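PDB 3O6N: APL1 from Anopheles gambiae, which probably pairs with the leucine-rich repeat protein LRIM1 in a heterodimeric complex that regulates complement-like immunity in the mosquito. Local coordinates for residues Leu167-Leu172 with Ser187-Asn192; Leu201-Ala206 with Asn218-Pro223; Glu72-Asn77 with His93-Leu98; Gly222-Glu227 with Leu244-Gly249. All blocks are in the same frame, centred on the assembly; numbering follows the deposited sequence.

Contact 1: residues Leu167-Leu172 with Ser187-Asn192. With NAG (2-acetamido-2-deoxy-beta-D-glucopyranose), chain B.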
loop_
_atom_site.group_PDB
_atom_site.type_symbol
_atom_site.label_atom_id
_atom_site.label_comp_id
_atom_site.label_asym_id
_atom_site.label_seq_id
_atom_site.Cartn_x
_atom_site.Cartn_y
_atom_site.Cartn_z
ATOM N N LEU A 167 -14.844 -9.347 -4.422
ATOM C CA LEU A 167 -13.565 -8.700 -4.693
ATOM C C LEU A 167 -12.710 -8.671 -3.431
ATOM O O LEU A 167 -13.121 -8.126 -2.406
ATOM C CB LEU A 167 -13.780 -7.279 -5.221
ATOM C CG LEU A 167 -12.514 -6.494 -5.576
ATOM C CD1 LEU A 167 -11.748 -7.198 -6.685
ATOM C CD2 LEU A 167 -12.875 -5.076 -5.985
ATOM N N GLN A 168 -11.522 -9.260 -3.510
ATOM C CA GLN A 168 -10.681 -9.417 -2.330
ATOM C C GLN A 168 -9.421 -8.557 -2.342
ATOM O O GLN A 168 -8.994 -8.054 -1.300
ATOM C CB GLN A 168 -10.320 -10.891 -2.138
ATOM C CG GLN A 168 -11.525 -11.756 -1.807
ATOM C CD GLN A 168 -11.145 -13.150 -1.371
ATOM O OE1 GLN A 168 -10.194 -13.736 -1.886
ATOM N NE2 GLN A 168 -11.882 -13.691 -0.407
ATOM N N ASN A 169 -8.816 -8.396 -3.512
ATOM C CA ASN A 169 -7.593 -7.609 -3.608
ATOM C C ASN A 169 -7.758 -6.476 -4.606
ATOM O O ASN A 169 -8.013 -6.714 -5.786
ATOM C CB ASN A 169 -6.419 -8.497 -4.023
ATOM C CG ASN A 169 -6.336 -9.768 -3.206
ATOM O OD1 ASN A 169 -6.054 -9.730 -2.009
ATOM N ND2 ASN A 169 -6.576 -10.906 -3.850
ATOM N N LEU A 170 -7.620 -5.246 -4.129
ATOM C CA LEU A 170 -7.783 -4.079 -4.983
ATOM C C LEU A 170 -6.543 -3.192 -4.906
ATOM O O LEU A 170 -6.221 -2.650 -3.851
ATOM C CB LEU A 170 -9.028 -3.290 -4.576
ATOM C CG LEU A 170 -9.336 -2.009 -5.352
ATOM C CD1 LEU A 170 -9.509 -2.297 -6.845
ATOM C CD2 LEU A 170 -10.579 -1.345 -4.781
ATOM N N GLN A 171 -5.852 -3.059 -6.033
ATOM C CA GLN A 171 -4.629 -2.263 -6.123
ATOM C C GLN A 171 -4.885 -1.061 -7.031
ATOM O O GLN A 171 -5.137 -1.220 -8.229
ATOM C CB GLN A 171 -3.491 -3.138 -6.671
ATOM C CG GLN A 171 -2.229 -2.398 -7.118
ATOM C CD GLN A 171 -1.568 -1.618 -5.998
ATOM O OE1 GLN A 171 -2.090 -0.603 -5.549
ATOM N NE2 GLN A 171 -0.405 -2.084 -5.551
ATOM N N LEU A 172 -4.843 0.136 -6.449
ATOM C CA LEU A 172 -5.110 1.378 -7.174
ATOM C C LEU A 172 -4.014 2.410 -6.916
ATOM O O LEU A 172 -4.213 3.608 -7.129
ATOM C CB LEU A 172 -6.453 1.973 -6.732
ATOM C CG LEU A 172 -7.708 1.146 -7.025
ATOM C CD1 LEU A 172 -8.926 1.747 -6.331
ATOM C CD2 LEU A 172 -7.932 1.045 -8.524
ATOM N N SER A 187 -16.219 -6.912 0.937
ATOM C CA SER A 187 -15.477 -8.158 0.757
ATOM C C SER A 187 -13.957 -7.980 0.775
ATOM O O SER A 187 -13.216 -8.965 0.811
ATOM C CB SER A 187 -15.890 -8.828 -0.554
ATOM O OG SER A 187 -15.665 -7.956 -1.646
ATOM N N LEU A 188 -13.489 -6.735 0.751
ATOM C CA LEU A 188 -12.050 -6.478 0.625
ATOM C C LEU A 188 -11.185 -7.162 1.686
ATOM O O LEU A 188 -11.513 -7.168 2.871
ATOM C CB LEU A 188 -11.750 -4.977 0.585
ATOM C CG LEU A 188 -12.024 -4.293 -0.753
ATOM C CD1 LEU A 188 -11.785 -2.794 -0.653
ATOM C CD2 LEU A 188 -11.170 -4.903 -1.856
ATOM N N PHE A 189 -10.069 -7.721 1.227
ATOM C CA PHE A 189 -9.092 -8.393 2.077
ATOM C C PHE A 189 -7.777 -7.603 2.090
ATOM O O PHE A 189 -7.202 -7.347 3.148
ATOM C CB PHE A 189 -8.876 -9.819 1.560
ATOM C CG PHE A 189 -7.757 -10.559 2.236
ATOM C CD1 PHE A 189 -7.850 -10.914 3.570
ATOM C CD2 PHE A 189 -6.628 -10.930 1.525
ATOM C CE1 PHE A 189 -6.823 -11.605 4.191
ATOM C CE2 PHE A 189 -5.600 -11.622 2.140
ATOM C CZ PHE A 189 -5.699 -11.959 3.475
ATOM N N HIS A 190 -7.310 -7.226 0.903
ATOM C CA HIS A 190 -6.159 -6.338 0.753
ATOM C C HIS A 190 -6.546 -5.168 -0.133
ATOM O O HIS A 190 -7.096 -5.363 -1.218
ATOM C CB HIS A 190 -4.986 -7.062 0.092
ATOM C CG HIS A 190 -4.253 -7.996 0.997
ATOM N ND1 HIS A 190 -3.053 -8.580 0.648
ATOM C CD2 HIS A 190 -4.544 -8.449 2.239
ATOM C CE1 HIS A 190 -2.637 -9.350 1.636
ATOM N NE2 HIS A 190 -3.523 -9.290 2.614
ATOM N N ALA A 191 -6.244 -3.955 0.309
ATOM C CA ALA A 191 -6.528 -2.775 -0.503
ATOM C C ALA A 191 -5.367 -1.801 -0.478
ATOM O O ALA A 191 -4.772 -1.548 0.573
ATOM C CB ALA A 191 -7.800 -2.094 -0.037
ATOM N N ASN A 192 -5.053 -1.245 -1.641
ATOM C CA ASN A 192 -3.927 -0.332 -1.762
ATOM C C ASN A 192 -4.332 0.903 -2.556
ATOM O O ASN A 192 -4.612 0.810 -3.753
ATOM C CB ASN A 192 -2.759 -1.055 -2.437
ATOM C CG ASN A 192 -1.417 -0.432 -2.118
ATOM O OD1 ASN A 192 -1.285 0.793 -2.071
ATOM N ND2 ASN A 192 -0.411 -1.283 -1.892
HETATM C C1 NAG B . 0.905 -0.684 -1.932
HETATM C C2 NAG B . 1.744 -1.653 -1.093
HETATM C C3 NAG B . 3.234 -1.319 -1.130
HETATM C C4 NAG B . 3.722 -1.110 -2.560
HETATM C C5 NAG B . 2.769 -0.195 -3.326
HETATM C C6 NAG B . 3.166 -0.142 -4.797
HETATM C C7 NAG B . 1.147 -2.799 0.962
HETATM C C8 NAG B . 1.032 -2.676 2.452
HETATM N N2 NAG B . 1.301 -1.663 0.287
HETATM O O3 NAG B . 3.955 -2.359 -0.503
HETATM O O4 NAG B . 5.008 -0.512 -2.554
HETATM O O5 NAG B . 1.432 -0.651 -3.240
HETATM O O6 NAG B . 2.850 -1.381 -5.400
HETATM O O7 NAG B . 1.105 -3.902 0.418
HETATM O O HOH W 1 -14.196 -11.603 1.079
#
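Two neighbouring strands of the leucine-rich repeat solenoid, 169-171 and 190-192, run parallel here and present a glycosylated asparagine. Leu170 N donates to His190 O, and Asn192 N donates to Leu170 O at 2.9 Å. Leu172 N closes the ladder on Asn192 O. At the start, Gln168 O grips two donors. Phe189 N sits on a lone pair in the carbonyl plane at 2.8 Å, while His190 N comes from nearly straight ahead. Ser187 OG donates to Leu167 O at 2.7 Å, tilted 25° from the carbonyl plane. Asn169 OD1 meets the edge of the Phe189 ring, and Asn169 ND2 is held by Thr145. Leu188 CD2 packs on Leu170 CB at 3.8 Å on the buried side.

Asn192 ND2 is bonded covalently to C1 of the NAG. The amide of Gln171 lies alongside that of Asn192, the planes 39° apart. A bend at chi2 (61°) turns Gln171 NE2 to the sugar ring oxygen O5, 3.3 Å away with a nearly straight N-H. Gln171 OE1 is bound by Ser173 N and Asn192 OD1 by Ser194, which ties down both amides. This is the parallel strand ladder of a leucine-rich repeat solenoid, bearing an N-linked glycan.

Contact 2: residues Leu201-Ala206 with Asn218-Pro223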
loop_
_atom_site.group_PDB
_atom_site.type_symbol
_atom_site.label_atom_id
_atom_site.label_comp_id
_atom_site.label_asym_id
_atom_site.label_seq_id
_atom_site.Cartn_x
_atom_site.Cartn_y
_atom_site.Cartn_z
ATOM N N LEU A 201 -10.774 8.662 4.245
ATOM C CA LEU A 201 -10.581 7.221 4.144
ATOM C C LEU A 201 -11.655 6.492 4.931
ATOM O O LEU A 201 -11.665 6.543 6.158
ATOM C CB LEU A 201 -9.198 6.814 4.666
ATOM C CG LEU A 201 -8.854 5.325 4.559
ATOM C CD1 LEU A 201 -8.835 4.882 3.099
ATOM C CD2 LEU A 201 -7.509 5.016 5.228
ATOM N N ALA A 202 -12.570 5.839 4.221
ATOM C CA ALA A 202 -13.515 4.935 4.862
ATOM C C ALA A 202 -12.944 3.530 4.778
ATOM O O ALA A 202 -12.672 3.025 3.692
ATOM C CB ALA A 202 -14.892 5.001 4.180
ATOM N N ILE A 203 -12.733 2.916 5.933
ATOM C CA ILE A 203 -12.151 1.583 6.003
ATOM C C ILE A 203 -13.253 0.533 6.114
ATOM O O ILE A 203 -14.078 0.590 7.028
ATOM C CB ILE A 203 -11.173 1.482 7.197
ATOM C CG1 ILE A 203 -10.036 2.495 7.024
ATOM C CG2 ILE A 203 -10.634 0.066 7.345
ATOM C CD1 ILE A 203 -9.016 2.495 8.156
ATOM N N PRO A 204 -13.281 -0.423 5.170
ATOM C CA PRO A 204 -14.318 -1.460 5.152
ATOM C C PRO A 204 -14.162 -2.424 6.320
ATOM O O PRO A 204 -13.133 -2.424 6.991
ATOM C CB PRO A 204 -14.082 -2.175 3.816
ATOM C CG PRO A 204 -12.645 -1.950 3.522
ATOM C CD PRO A 204 -12.303 -0.596 4.082
ATOM N N ILE A 205 -15.180 -3.247 6.542
ATOM C CA ILE A 205 -15.324 -3.997 7.786
ATOM C C ILE A 205 -14.290 -5.095 8.012
ATOM O O ILE A 205 -13.967 -5.414 9.161
ATOM C CB ILE A 205 -16.734 -4.637 7.882
ATOM C CG1 ILE A 205 -16.951 -5.254 9.257
ATOM C CG2 ILE A 205 -16.922 -5.681 6.786
ATOM C CD1 ILE A 205 -17.422 -4.273 10.292
ATOM N N ALA A 206 -13.766 -5.672 6.935
ATOM C CA ALA A 206 -12.964 -6.883 7.081
ATOM C C ALA A 206 -11.592 -6.848 6.412
ATOM O O ALA A 206 -10.889 -7.857 6.401
ATOM C CB ALA A 206 -13.758 -8.104 6.600
ATOM N N ASN A 218 -7.223 13.341 5.968
ATOM C CA ASN A 218 -7.331 14.038 7.246
ATOM C C ASN A 218 -8.444 13.464 8.112
ATOM O O ASN A 218 -8.643 13.891 9.249
ATOM C CB ASN A 218 -7.531 15.543 7.031
ATOM C CG ASN A 218 -8.751 15.857 6.184
ATOM O OD1 ASN A 218 -9.781 15.191 6.282
ATOM N ND2 ASN A 218 -8.636 16.873 5.338
ATOM N N VAL A 219 -9.170 12.496 7.561
ATOM C CA VAL A 219 -10.260 11.848 8.275
ATOM C C VAL A 219 -10.297 10.347 8.006
ATOM O O VAL A 219 -10.247 9.910 6.854
ATOM C CB VAL A 219 -11.621 12.451 7.874
ATOM C CG1 VAL A 219 -12.759 11.656 8.498
ATOM C CG2 VAL A 219 -11.690 13.913 8.286
ATOM N N VAL A 220 -10.372 9.561 9.077
ATOM C CA VAL A 220 -10.561 8.117 8.966
ATOM C C VAL A 220 -11.919 7.711 9.545
ATOM O O VAL A 220 -12.248 8.083 10.672
ATOM C CB VAL A 220 -9.432 7.353 9.684
ATOM C CG1 VAL A 220 -9.636 5.847 9.550
ATOM C CG2 VAL A 220 -8.075 7.764 9.118
ATOM N N ARG A 221 -12.705 6.964 8.769
ATOM C CA ARG A 221 -14.039 6.527 9.191
ATOM C C ARG A 221 -14.248 5.029 8.962
ATOM O O ARG A 221 -13.519 4.403 8.195
ATOM C CB ARG A 221 -15.127 7.288 8.425
ATOM C CG ARG A 221 -15.152 8.787 8.660
ATOM C CD ARG A 221 -16.335 9.444 7.953
ATOM N NE ARG A 221 -16.201 9.451 6.496
ATOM C CZ ARG A 221 -16.879 8.656 5.672
ATOM N NH1 ARG A 221 -17.750 7.778 6.152
ATOM N NH2 ARG A 221 -16.686 8.741 4.361
ATOM N N GLY A 222 -15.260 4.465 9.610
ATOM C CA GLY A 222 -15.609 3.073 9.391
ATOM C C GLY A 222 -15.925 2.314 10.667
ATOM O O GLY A 222 -15.585 2.756 11.761
ATOM N N PRO A 223 -16.567 1.147 10.524
ATOM C CA PRO A 223 -16.999 0.307 11.646
ATOM C C PRO A 223 -15.838 -0.433 12.302
ATOM O O PRO A 223 -14.767 -0.559 11.705
ATOM C CB PRO A 223 -17.932 -0.700 10.974
ATOM C CG PRO A 223 -17.382 -0.836 9.596
ATOM C CD PRO A 223 -16.898 0.541 9.223
HETATM O O HOH W 2 -13.333 0.547 9.636
#
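Backbone hydrogen bonds join Leu201-Ala206 to Asn218-Pro223 as a short parallel pair of strands. Leu201 N donates to Val219 O at 2.9 Å. Arg221 N returns to Leu201 O, and Ile203 N reaches Arg221 O at 2.8 Å. Val220 CA and Ala202 CA add C-H contacts to the carbonyl oxygens of Leu201 and Arg221.

Apolar contacts flank this ladder. Ile203 CD1 lies 3.7 Å from Val220 CG1, the two side chains meeting at a slant. Ile203 CG1 stands beside the backbone N (chi1 -61°) and the chain then extends, which carries CD1 to the valine. Further on, Ile205 CD1 presses on Pro223 CG at 3.5 Å, crossing the proline at about a right angle.

A methyl meets a charged group on the face of Ala202 and Arg221. Ala202 CB lies over one face of the guanidinium, 4.2 Å from Arg221 NH2.

One water spans the end of the pair. It donates to Ile203 O and to Pro223 O, 2.7 Å from each.

The last direct bond is that of Ile203 N to Arg221 O. Beyond it, amide bonds give way to a shared water and to the packing of Ile205 on Pro223, so contact between these successive turns of the leucine-rich repeat solenoid continues past the strand pairing.

Contact 3: residues Glu72-Asn77 with His93-Leu98; sequences ELLNLN and HTIQKL
Leu74 and Leu98 share one shape: CG lies opposite the backbone N in both, with chi1 179° and 180°. The two side chains therefore run side by side in the same direction. Leu74 CD2 meets Leu98 CD1 at 3.7 Å. This is the stacking of consensus leucines in a leucine-rich repeat solenoid, where parallel strands of successive turns send leucines into the core. Ile95 joins it from the loop before the second strand. Its CD1 comes at a slant to Leu74 CD2, 4.1 Å away. Phe89 and Phe113 pack against Leu98, and Val50 against Leu74, so the core continues past this pair.

Backbone bonds set the register. Leu74 N donates to Lys97 O at 2.9 Å. Glu72 O accepts twice, from Gln96 N at 2.7 Å and from Lys97 N at 3.0 Å. One carbonyl thus holds two consecutive amides where the chain enters the strand.

On the face of Leu73 and Lys97, these two side chains cross at a slant, with Leu73 CG nearest Lys97 CB, 4.1 Å away. Glu72 and Gln96 extend alongside each other, pointing the same way, with carboxylate and amide planes 39° apart. Glu72 CD lies 4.0 Å from Gln96 NE2, which is no hydrogen bond. Glu72 OE2 has a long, weak ion pair with Lys48 instead.

After the first strand the chain turns. Asn77 OD1 takes the backbone N-H of Gly101, and Asn75 OD1 accepts from Asn77 N at 3.0 Å, an Asx turn.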
loop_
_atom_site.group_PDB
_atom_site.type_symbol
_atom_site.label_atom_id
_atom_site.label_comp_id
_atom_site.label_asym_id
_atom_site.label_seq_id
_atom_site.Cartn_x
_atom_site.Cartn_y
_atom_site.Cartn_z
ATOM N N GLU A 72 -8.238 -19.548 -21.048
ATOM C CA GLU A 72 -8.603 -19.357 -19.649
ATOM C C GLU A 72 -7.699 -18.314 -19.003
ATOM O O GLU A 72 -8.142 -17.529 -18.165
ATOM C CB GLU A 72 -8.522 -20.679 -18.883
ATOM C CG GLU A 72 -9.480 -21.742 -19.399
ATOM C CD GLU A 72 -9.430 -23.020 -18.587
ATOM O OE1 GLU A 72 -8.486 -23.180 -17.783
ATOM O OE2 GLU A 72 -10.336 -23.865 -18.753
ATOM N N LEU A 73 -6.434 -18.315 -19.407
ATOM C CA LEU A 73 -5.468 -17.331 -18.937
ATOM C C LEU A 73 -4.818 -16.638 -20.128
ATOM O O LEU A 73 -4.118 -17.268 -20.919
ATOM C CB LEU A 73 -4.400 -17.998 -18.067
ATOM C CG LEU A 73 -3.452 -17.089 -17.278
ATOM C CD1 LEU A 73 -2.768 -17.870 -16.166
ATOM C CD2 LEU A 73 -2.423 -16.421 -18.182
ATOM N N LEU A 74 -5.058 -15.339 -20.254
ATOM C CA LEU A 74 -4.502 -14.567 -21.357
ATOM C C LEU A 74 -3.501 -13.537 -20.840
ATOM O O LEU A 74 -3.859 -12.616 -20.102
ATOM C CB LEU A 74 -5.616 -13.881 -22.148
ATOM C CG LEU A 74 -5.200 -13.011 -23.334
ATOM C CD1 LEU A 74 -4.487 -13.843 -24.389
ATOM C CD2 LEU A 74 -6.410 -12.318 -23.929
ATOM N N ASN A 75 -2.243 -13.704 -21.227
ATOM C CA ASN A 75 -1.188 -12.798 -20.800
ATOM C C ASN A 75 -0.801 -11.825 -21.912
ATOM O O ASN A 75 -0.064 -12.178 -22.833
ATOM C CB ASN A 75 0.031 -13.595 -20.333
ATOM C CG ASN A 75 1.079 -12.723 -19.673
ATOM O OD1 ASN A 75 1.087 -11.505 -19.847
ATOM N ND2 ASN A 75 1.975 -13.346 -18.911
ATOM N N LEU A 76 -1.311 -10.601 -21.822
ATOM C CA LEU A 76 -0.974 -9.555 -22.778
ATOM C C LEU A 76 -0.101 -8.477 -22.132
ATOM O O LEU A 76 -0.093 -7.326 -22.570
ATOM C CB LEU A 76 -2.242 -8.931 -23.359
ATOM C CG LEU A 76 -3.205 -9.918 -24.029
ATOM C CD1 LEU A 76 -4.528 -9.253 -24.368
ATOM C CD2 LEU A 76 -2.570 -10.528 -25.273
ATOM N N ASN A 77 0.630 -8.858 -21.089
ATOM C CA ASN A 77 1.541 -7.939 -20.415
ATOM C C ASN A 77 2.670 -7.463 -21.325
ATOM O O ASN A 77 3.278 -8.266 -22.035
ATOM C CB ASN A 77 2.145 -8.597 -19.171
ATOM C CG ASN A 77 1.282 -8.432 -17.943
ATOM O OD1 ASN A 77 0.123 -8.028 -18.029
ATOM N ND2 ASN A 77 1.847 -8.743 -16.784
ATOM N N HIS A 93 -15.573 -15.727 -23.545
ATOM C CA HIS A 93 -16.434 -16.291 -22.500
ATOM C C HIS A 93 -15.738 -17.229 -21.508
ATOM O O HIS A 93 -16.218 -17.419 -20.393
ATOM C CB HIS A 93 -17.632 -17.010 -23.130
ATOM C CG HIS A 93 -18.501 -16.120 -23.963
ATOM N ND1 HIS A 93 -19.365 -15.198 -23.412
ATOM C CD2 HIS A 93 -18.643 -16.015 -25.305
ATOM C CE1 HIS A 93 -20.000 -14.561 -24.380
ATOM N NE2 HIS A 93 -19.580 -15.037 -25.538
ATOM N N THR A 94 -14.618 -17.815 -21.912
ATOM C CA THR A 94 -13.934 -18.787 -21.063
ATOM C C THR A 94 -12.791 -18.185 -20.237
ATOM O O THR A 94 -12.228 -18.857 -19.373
ATOM C CB THR A 94 -13.380 -19.965 -21.888
ATOM O OG1 THR A 94 -12.455 -19.472 -22.864
ATOM C CG2 THR A 94 -14.512 -20.715 -22.590
ATOM N N ILE A 95 -12.445 -16.927 -20.498
ATOM C CA ILE A 95 -11.309 -16.306 -19.811
ATOM C C ILE A 95 -11.559 -16.111 -18.314
ATOM O O ILE A 95 -12.603 -15.602 -17.904
ATOM C CB ILE A 95 -10.881 -14.975 -20.475
ATOM C CG1 ILE A 95 -10.297 -15.252 -21.862
ATOM C CG2 ILE A 95 -9.845 -14.245 -19.613
ATOM C CD1 ILE A 95 -9.894 -14.016 -22.626
ATOM N N GLN A 96 -10.590 -16.535 -17.508
ATOM C CA GLN A 96 -10.677 -16.426 -16.057
ATOM C C GLN A 96 -9.667 -15.417 -15.526
ATOM O O GLN A 96 -9.930 -14.711 -14.550
ATOM C CB GLN A 96 -10.424 -17.787 -15.404
ATOM C CG GLN A 96 -11.462 -18.841 -15.733
ATOM C CD GLN A 96 -11.230 -20.141 -14.985
ATOM O OE1 GLN A 96 -10.784 -20.140 -13.838
ATOM N NE2 GLN A 96 -11.534 -21.257 -15.633
ATOM N N LYS A 97 -8.502 -15.364 -16.162
ATOM C CA LYS A 97 -7.454 -14.444 -15.737
ATOM C C LYS A 97 -6.925 -13.660 -16.929
ATOM O O LYS A 97 -6.474 -14.244 -17.914
ATOM C CB LYS A 97 -6.324 -15.201 -15.038
ATOM C CG LYS A 97 -6.767 -15.937 -13.783
ATOM C CD LYS A 97 -5.625 -16.727 -13.169
ATOM C CE LYS A 97 -6.080 -17.451 -11.913
ATOM N NZ LYS A 97 -7.241 -18.343 -12.188
ATOM N N LEU A 98 -6.997 -12.335 -16.837
ATOM C CA LEU A 98 -6.623 -11.465 -17.948
ATOM C C LEU A 98 -5.562 -10.467 -17.511
ATOM O O LEU A 98 -5.796 -9.649 -16.624
ATOM C CB LEU A 98 -7.848 -10.722 -18.485
ATOM C CG LEU A 98 -7.626 -9.759 -19.656
ATOM C CD1 LEU A 98 -6.953 -10.464 -20.821
ATOM C CD2 LEU A 98 -8.947 -9.154 -20.100
#

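Contact 4: residues Gly222-Glu227 with Leu244-Gly249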
loop_
_atom_site.group_PDB
_atom_site.type_symbol
_atom_site.label_atom_id
_atom_site.label_comp_id
_atom_site.label_asym_id
_atom_site.label_seq_id
_atom_site.Cartn_x
_atom_site.Cartn_y
_atom_site.Cartn_z
ATOM N N GLY A 222 -15.260 4.465 9.610
ATOM C CA GLY A 222 -15.609 3.073 9.391
ATOM C C GLY A 222 -15.925 2.314 10.667
ATOM O O GLY A 222 -15.585 2.756 11.761
ATOM N N PRO A 223 -16.567 1.147 10.524
ATOM C CA PRO A 223 -16.999 0.307 11.646
ATOM C C PRO A 223 -15.838 -0.433 12.302
ATOM O O PRO A 223 -14.767 -0.559 11.705
ATOM C CB PRO A 223 -17.932 -0.700 10.974
ATOM C CG PRO A 223 -17.382 -0.836 9.596
ATOM C CD PRO A 223 -16.898 0.541 9.223
ATOM N N VAL A 224 -16.055 -0.915 13.521
ATOM C CA VAL A 224 -15.073 -1.758 14.190
ATOM C C VAL A 224 -14.697 -2.925 13.283
ATOM O O VAL A 224 -15.558 -3.685 12.839
ATOM C CB VAL A 224 -15.598 -2.277 15.536
ATOM C CG1 VAL A 224 -14.624 -3.274 16.143
ATOM C CG2 VAL A 224 -15.828 -1.110 16.492
ATOM N N ASN A 225 -13.404 -3.034 12.996
ATOM C CA ASN A 225 -12.858 -4.052 12.104
ATOM C C ASN A 225 -11.800 -4.838 12.870
ATOM O O ASN A 225 -10.765 -4.288 13.251
ATOM C CB ASN A 225 -12.262 -3.365 10.867
ATOM C CG ASN A 225 -11.414 -4.293 10.004
ATOM O OD1 ASN A 225 -10.967 -5.352 10.442
ATOM N ND2 ASN A 225 -11.170 -3.876 8.770
ATOM N N VAL A 226 -12.070 -6.115 13.119
ATOM C CA VAL A 226 -11.171 -6.923 13.936
ATOM C C VAL A 226 -10.115 -7.641 13.100
ATOM O O VAL A 226 -9.239 -8.307 13.649
ATOM C CB VAL A 226 -11.933 -7.962 14.788
ATOM C CG1 VAL A 226 -12.923 -7.267 15.725
ATOM C CG2 VAL A 226 -12.647 -8.971 13.900
ATOM N N GLU A 227 -10.202 -7.503 11.781
ATOM C CA GLU A 227 -9.263 -8.169 10.877
ATOM C C GLU A 227 -8.031 -7.325 10.535
ATOM O O GLU A 227 -6.971 -7.873 10.250
ATOM C CB GLU A 227 -9.964 -8.597 9.581
ATOM C CG GLU A 227 -11.178 -9.483 9.787
ATOM C CD GLU A 227 -10.831 -10.801 10.450
ATOM O OE1 GLU A 227 -9.674 -11.252 10.316
ATOM O OE2 GLU A 227 -11.716 -11.382 11.112
ATOM N N LEU A 244 -8.270 4.986 16.050
ATOM C CA LEU A 244 -7.511 3.750 16.246
ATOM C C LEU A 244 -8.212 2.754 17.176
ATOM O O LEU A 244 -7.922 1.556 17.151
ATOM C CB LEU A 244 -6.102 4.063 16.768
ATOM C CG LEU A 244 -5.093 4.517 15.711
ATOM C CD1 LEU A 244 -3.817 5.043 16.360
ATOM C CD2 LEU A 244 -4.778 3.384 14.744
ATOM N N LEU A 245 -9.135 3.256 17.991
ATOM C CA LEU A 245 -9.870 2.418 18.930
ATOM C C LEU A 245 -10.696 1.369 18.194
ATOM O O LEU A 245 -11.088 0.354 18.770
ATOM C CB LEU A 245 -10.795 3.280 19.793
ATOM C CG LEU A 245 -11.278 2.650 21.100
ATOM C CD1 LEU A 245 -10.111 2.498 22.066
ATOM C CD2 LEU A 245 -12.383 3.484 21.722
ATOM N N ASN A 246 -10.956 1.618 16.916
ATOM C CA ASN A 246 -11.806 0.733 16.127
ATOM C C ASN A 246 -11.077 -0.441 15.480
ATOM O O ASN A 246 -11.694 -1.252 14.788
ATOM C CB ASN A 246 -12.554 1.544 15.075
ATOM C CG ASN A 246 -13.553 2.495 15.696
ATOM O OD1 ASN A 246 -14.048 2.248 16.794
ATOM N ND2 ASN A 246 -13.853 3.586 15.003
ATOM N N TYR A 247 -9.771 -0.540 15.724
ATOM C CA TYR A 247 -8.941 -1.547 15.060
ATOM C C TYR A 247 -8.086 -2.335 16.050
ATOM O O TYR A 247 -6.860 -2.222 16.053
ATOM C CB TYR A 247 -8.101 -0.884 13.954
ATOM C CG TYR A 247 -8.986 -0.045 13.065
ATOM C CD1 TYR A 247 -9.869 -0.648 12.175
ATOM C CD2 TYR A 247 -8.993 1.339 13.156
ATOM C CE1 TYR A 247 -10.716 0.104 11.386
ATOM C CE2 TYR A 247 -9.839 2.103 12.365
ATOM C CZ TYR A 247 -10.696 1.476 11.481
ATOM O OH TYR A 247 -11.542 2.220 10.694
ATOM N N PRO A 248 -8.744 -3.152 16.887
ATOM C CA PRO A 248 -8.103 -3.865 17.997
ATOM C C PRO A 248 -7.121 -4.951 17.552
ATOM O O PRO A 248 -6.307 -5.409 18.360
ATOM C CB PRO A 248 -9.289 -4.478 18.752
ATOM C CG PRO A 248 -10.344 -4.648 17.704
ATOM C CD PRO A 248 -10.185 -3.466 16.787
ATOM N N GLY A 249 -7.173 -5.341 16.283
ATOM C CA GLY A 249 -6.288 -6.380 15.787
ATOM C C GLY A 249 -4.989 -5.898 15.157
ATOM O O GLY A 249 -4.196 -6.709 14.681
HETATM O O HOH W 3 -13.247 3.978 12.255
HETATM O O HOH W 2 -13.333 0.547 9.636
HETATM O O HOH W 4 -8.096 -4.485 13.742
#
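The Tyr247 ring meets Asn225 CB at its edge, where CB lies 3.8 Å from CE1. One face of the ring carries CB of the preceding Asn246, offset toward the rim. A water sits in the ring plane at the hydroxyl end. It accepts from Tyr247 OH and donates to Pro223 O. A second water donates to Tyr247 OH and to Gly222 O, and it accepts from Asn246 ND2 at 2.8 Å. The phenol is thus held by two waters that link it to the backbone of Gly222 and Pro223.

Asn225 N donates to Asn246 O at 3.1 Å. This is the one direct hydrogen bond between the two segments, which are connecting loops of successive turns in the leucine-rich repeat solenoid. With chi1 at 168°, the amide of Asn225 reaches along its own chain. Its OD1 accepts from Glu227 N at 2.6 Å, forming an Asx turn, and also from Leu228 N. Its ND2 is bound by Val207 O.

Beside the direct bond, a methyl meets an amide oxygen in van der Waals contact. Val224 CG2 lies against Asn246 OD1, the side chains crossing at about a right angle. Val226 CG1 makes an apolar contact with Pro248 CG at 4.2 Å. A third water joins Asn225 O to Gly249 N.

In the fold
All four contacts join neighbouring turns of one solenoid. Contacts 1 and 3 lie on the run of parallel strands, with centres 20 Å apart. Contacts 2 and 4 lie among the segments that connect those strands. They share Gly222 and Pro223, their centres are 9 Å apart, and one water belongs to both. Asn225 ND2 of contact 4 also reaches Pro204 O of contact 2 at 3.0 Å, a weak hydrogen bond. Contact 1 carries the glycan on Asn192, and Asp211 OD2 is also hydrogen-bonded to this sugar. Contact 2 follows it along the chain, centres 14 Å apart. Contact 3 is remote from contact 4, about 37 Å between centres.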